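Local coordinates for protein beta-1,4-galactanase (Thielavia heterothallica, PDB 1HJS) that hydrolyses (1->4)-beta-D-galactosidic linkages in type I arabinogalactans, as a family 53 glycoside hydrolase, at residues A[125-137]-A[169-181]. Residues are numbered along the deposited sequence; the frame is centred on the assembly and turned at random.
Sequences IQPTIVSIGNEIR and LSPKPKIMIHLDN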
# COMPACT_ATOMS: atom_id res chain seq x y z
N ILE A 125 1.29 -10.16 16.47
CA ILE A 125 0.93 -9.16 15.47
C ILE A 125 -0.34 -9.54 14.71
O ILE A 125 -0.36 -10.53 13.98
CB ILE A 125 2.07 -8.97 14.43
CG1 ILE A 125 3.37 -8.58 15.14
CG2 ILE A 125 1.68 -7.92 13.40
CD1 ILE A 125 3.28 -7.30 15.94
N GLN A 126 -1.40 -8.76 14.91
CA GLN A 126 -2.66 -8.99 14.21
C GLN A 126 -2.89 -7.78 13.31
O GLN A 126 -3.48 -6.79 13.73
CB GLN A 126 -3.83 -9.13 15.18
CG GLN A 126 -3.81 -10.38 16.05
CD GLN A 126 -2.92 -10.22 17.27
OE1 GLN A 126 -2.89 -9.17 17.90
NE2 GLN A 126 -2.20 -11.29 17.63
N PRO A 127 -2.41 -7.84 12.06
CA PRO A 127 -2.62 -6.69 11.18
C PRO A 127 -4.09 -6.34 11.01
O PRO A 127 -4.96 -7.22 11.04
CB PRO A 127 -1.96 -7.13 9.86
CG PRO A 127 -1.96 -8.62 9.93
CD PRO A 127 -1.68 -8.92 11.38
N THR A 128 -4.38 -5.05 10.87
CA THR A 128 -5.76 -4.62 10.69
C THR A 128 -6.14 -4.80 9.23
O THR A 128 -7.31 -4.96 8.90
CB THR A 128 -5.93 -3.14 11.09
OG1 THR A 128 -4.91 -2.35 10.46
CG2 THR A 128 -5.83 -2.98 12.60
N ILE A 129 -5.13 -4.80 8.36
CA ILE A 129 -5.33 -4.96 6.92
C ILE A 129 -4.25 -5.84 6.31
O ILE A 129 -3.08 -5.77 6.68
CB ILE A 129 -5.27 -3.59 6.19
CG1 ILE A 129 -6.32 -2.64 6.74
CG2 ILE A 129 -5.47 -3.79 4.68
CD1 ILE A 129 -6.25 -1.23 6.14
N VAL A 130 -4.65 -6.67 5.35
CA VAL A 130 -3.72 -7.52 4.64
C VAL A 130 -4.11 -7.49 3.17
O VAL A 130 -5.25 -7.80 2.83
CB VAL A 130 -3.77 -9.00 5.10
CG1 VAL A 130 -2.88 -9.86 4.20
CG2 VAL A 130 -3.32 -9.11 6.55
N SER A 131 -3.19 -7.08 2.30
CA SER A 131 -3.52 -7.07 0.88
C SER A 131 -2.91 -8.33 0.29
O SER A 131 -1.76 -8.67 0.56
CB SER A 131 -2.95 -5.83 0.16
OG SER A 131 -1.54 -5.87 0.05
N ILE A 132 -3.71 -9.06 -0.49
CA ILE A 132 -3.23 -10.27 -1.13
C ILE A 132 -2.71 -9.86 -2.51
O ILE A 132 -3.40 -10.01 -3.53
CB ILE A 132 -4.34 -11.34 -1.24
CG1 ILE A 132 -5.64 -10.72 -1.78
CG2 ILE A 132 -4.60 -11.94 0.14
CD1 ILE A 132 -6.79 -11.71 -1.88
N GLY A 133 -1.50 -9.31 -2.51
CA GLY A 133 -0.87 -8.85 -3.73
C GLY A 133 -0.69 -7.34 -3.71
O GLY A 133 -1.37 -6.63 -2.97
N ASN A 134 0.23 -6.84 -4.53
CA ASN A 134 0.48 -5.41 -4.62
C ASN A 134 0.30 -5.00 -6.08
O ASN A 134 0.99 -5.51 -6.96
CB ASN A 134 1.91 -5.08 -4.18
CG ASN A 134 2.19 -3.58 -4.16
OD1 ASN A 134 1.81 -2.88 -3.22
ND2 ASN A 134 2.83 -3.08 -5.20
N GLU A 135 -0.64 -4.08 -6.32
CA GLU A 135 -0.95 -3.59 -7.67
C GLU A 135 -1.05 -4.74 -8.67
O GLU A 135 -0.33 -4.77 -9.66
CB GLU A 135 0.12 -2.59 -8.13
CG GLU A 135 0.27 -1.38 -7.21
CD GLU A 135 1.11 -0.27 -7.82
OE1 GLU A 135 1.94 -0.58 -8.70
OE2 GLU A 135 0.95 0.90 -7.41
N ILE A 136 -1.96 -5.67 -8.40
CA ILE A 136 -2.12 -6.83 -9.27
C ILE A 136 -3.05 -6.60 -10.46
O ILE A 136 -3.79 -7.49 -10.87
CB ILE A 136 -2.63 -8.05 -8.45
CG1 ILE A 136 -3.93 -7.71 -7.73
CG2 ILE A 136 -1.56 -8.47 -7.44
CD1 ILE A 136 -4.55 -8.91 -7.00
N ARG A 137 -2.97 -5.39 -11.02
CA ARG A 137 -3.78 -4.99 -12.16
C ARG A 137 -3.50 -5.83 -13.41
O ARG A 137 -4.35 -5.97 -14.29
CB ARG A 137 -3.53 -3.52 -12.48
CG ARG A 137 -4.42 -2.94 -13.55
CD ARG A 137 -3.69 -1.79 -14.23
NE ARG A 137 -2.82 -2.26 -15.29
CZ ARG A 137 -1.76 -1.60 -15.75
NH1 ARG A 137 -1.42 -0.43 -15.24
NH2 ARG A 137 -1.07 -2.11 -16.76
N LEU A 169 -4.80 -15.97 13.16
CA LEU A 169 -4.87 -14.54 13.43
C LEU A 169 -6.17 -14.21 14.14
O LEU A 169 -7.26 -14.52 13.64
CB LEU A 169 -4.78 -13.73 12.13
CG LEU A 169 -3.38 -13.58 11.50
CD1 LEU A 169 -3.51 -12.93 10.12
CD2 LEU A 169 -2.50 -12.74 12.41
N SER A 170 -6.06 -13.58 15.31
CA SER A 170 -7.25 -13.21 16.07
C SER A 170 -7.00 -11.90 16.82
O SER A 170 -6.17 -11.84 17.73
CB SER A 170 -7.60 -14.33 17.06
OG SER A 170 -8.83 -14.06 17.71
N PRO A 171 -7.74 -10.84 16.45
CA PRO A 171 -8.77 -10.84 15.41
C PRO A 171 -8.23 -10.96 13.98
O PRO A 171 -7.04 -10.75 13.73
CB PRO A 171 -9.48 -9.52 15.64
CG PRO A 171 -8.36 -8.63 16.08
CD PRO A 171 -7.62 -9.51 17.07
N LYS A 172 -9.12 -11.31 13.06
CA LYS A 172 -8.77 -11.44 11.64
C LYS A 172 -8.59 -10.06 11.03
O LYS A 172 -9.21 -9.09 11.46
CB LYS A 172 -9.88 -12.16 10.88
CG LYS A 172 -9.50 -13.52 10.36
CD LYS A 172 -9.21 -14.44 11.49
CE LYS A 172 -8.78 -15.81 11.00
NZ LYS A 172 -8.56 -16.67 12.20
N PRO A 173 -7.73 -9.94 10.01
CA PRO A 173 -7.53 -8.65 9.36
C PRO A 173 -8.55 -8.49 8.24
O PRO A 173 -9.18 -9.47 7.83
CB PRO A 173 -6.13 -8.77 8.80
CG PRO A 173 -6.11 -10.20 8.34
CD PRO A 173 -6.77 -10.94 9.50
N LYS A 174 -8.71 -7.26 7.76
CA LYS A 174 -9.59 -7.03 6.63
C LYS A 174 -8.74 -7.45 5.44
O LYS A 174 -7.54 -7.14 5.38
CB LYS A 174 -9.96 -5.55 6.54
CG LYS A 174 -10.90 -5.09 7.64
CD LYS A 174 -11.19 -3.60 7.54
CE LYS A 174 -12.19 -3.15 8.61
NZ LYS A 174 -12.38 -1.67 8.60
N ILE A 175 -9.34 -8.17 4.49
CA ILE A 175 -8.60 -8.62 3.33
C ILE A 175 -8.77 -7.64 2.18
O ILE A 175 -9.89 -7.30 1.80
CB ILE A 175 -9.05 -10.03 2.91
CG1 ILE A 175 -8.79 -11.01 4.06
CG2 ILE A 175 -8.30 -10.47 1.66
CD1 ILE A 175 -9.35 -12.40 3.84
N MET A 176 -7.65 -7.19 1.62
CA MET A 176 -7.69 -6.21 0.54
C MET A 176 -7.07 -6.65 -0.78
O MET A 176 -6.09 -7.39 -0.80
CB MET A 176 -6.97 -4.94 1.00
CG MET A 176 -6.72 -3.92 -0.11
SD MET A 176 -5.62 -2.60 0.44
CE MET A 176 -6.73 -1.65 1.46
N ILE A 177 -7.68 -6.19 -1.87
CA ILE A 177 -7.17 -6.44 -3.21
C ILE A 177 -6.74 -5.04 -3.63
O ILE A 177 -7.51 -4.08 -3.51
CB ILE A 177 -8.25 -6.99 -4.16
CG1 ILE A 177 -8.52 -8.46 -3.82
CG2 ILE A 177 -7.80 -6.86 -5.61
CD1 ILE A 177 -9.64 -9.10 -4.63
N HIS A 178 -5.51 -4.93 -4.11
CA HIS A 178 -4.92 -3.65 -4.48
C HIS A 178 -4.52 -3.53 -5.95
O HIS A 178 -3.70 -4.30 -6.45
CB HIS A 178 -3.69 -3.43 -3.59
CG HIS A 178 -2.85 -2.24 -3.96
ND1 HIS A 178 -1.52 -2.14 -3.62
CD2 HIS A 178 -3.16 -1.10 -4.63
CE1 HIS A 178 -1.04 -0.99 -4.07
NE2 HIS A 178 -2.02 -0.35 -4.69
N LEU A 179 -5.11 -2.54 -6.63
CA LEU A 179 -4.83 -2.25 -8.03
C LEU A 179 -4.23 -0.84 -8.13
O LEU A 179 -4.46 0.01 -7.27
CB LEU A 179 -6.12 -2.30 -8.85
CG LEU A 179 -6.59 -3.64 -9.44
CD1 LEU A 179 -6.46 -4.75 -8.42
CD2 LEU A 179 -8.02 -3.49 -9.94
N ASP A 180 -3.45 -0.59 -9.18
CA ASP A 180 -2.86 0.72 -9.38
C ASP A 180 -3.86 1.64 -10.08
O ASP A 180 -5.01 1.26 -10.30
CB ASP A 180 -1.59 0.60 -10.22
CG ASP A 180 -1.88 0.23 -11.66
OD1 ASP A 180 -2.79 -0.59 -11.89
OD2 ASP A 180 -1.19 0.75 -12.56
N ASN A 181 -3.42 2.86 -10.41
CA ASN A 181 -4.25 3.84 -11.11
C ASN A 181 -5.71 3.92 -10.64
O ASN A 181 -6.64 3.65 -11.41
CB ASN A 181 -4.21 3.58 -12.62
CG ASN A 181 -2.81 3.68 -13.20
OD1 ASN A 181 -1.95 4.38 -12.66
ND2 ASN A 181 -2.57 2.99 -14.31
O HOH W 1 -4.99 -9.86 12.05
O HOH W 2 -1.26 -3.22 -0.97
O HOH W 3 -3.92 -7.17 -3.79
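Strands 129-132 and 174-179 are the neighbouring fourth and fifth strands of the (beta/alpha)8 barrel, and Glu135, the probable proton donor, follows the fourth. Parallel pairing is established by alternating backbone bonds: Val130 N donates to Lys174 O, and Val130 O accepts Met176 N at 2.8 Å. Beyond Ile132 the two chains part, and a water bridges the opening, giving a proton to Gly133 O and accepting one from His178 N; a direct backbone bond returns with Ile136 N to His178 O (3.0 Å). On the face that carries Val130 and Ile175, Val130 CG2 packs tightly on CG of Pro173, just ahead of the second strand (3.5 Å). At the C-terminal end, His178 carries its ring anti to the backbone N (chi1 172°), alongside the Glu135 side chain; CG of Glu135 meets CE1 of His178 at 3.4 Å, with carboxylate and ring planes 69° apart. Ser212 hydrogen-bonds both Glu135 OE2 and His178 NE2. Farther out, Arg137 NH1 reaches Asp180 OD2 (2.9 Å) in a salt bridge whose hydrogen bond is weak, bent to 127°. A leucine in place of Arg137 would probably leave the Asp180 carboxylate without this positive partner. With His178 alongside and Ser212 bonded to OE2, the Glu135 carboxylate is probably restrained in its rotation.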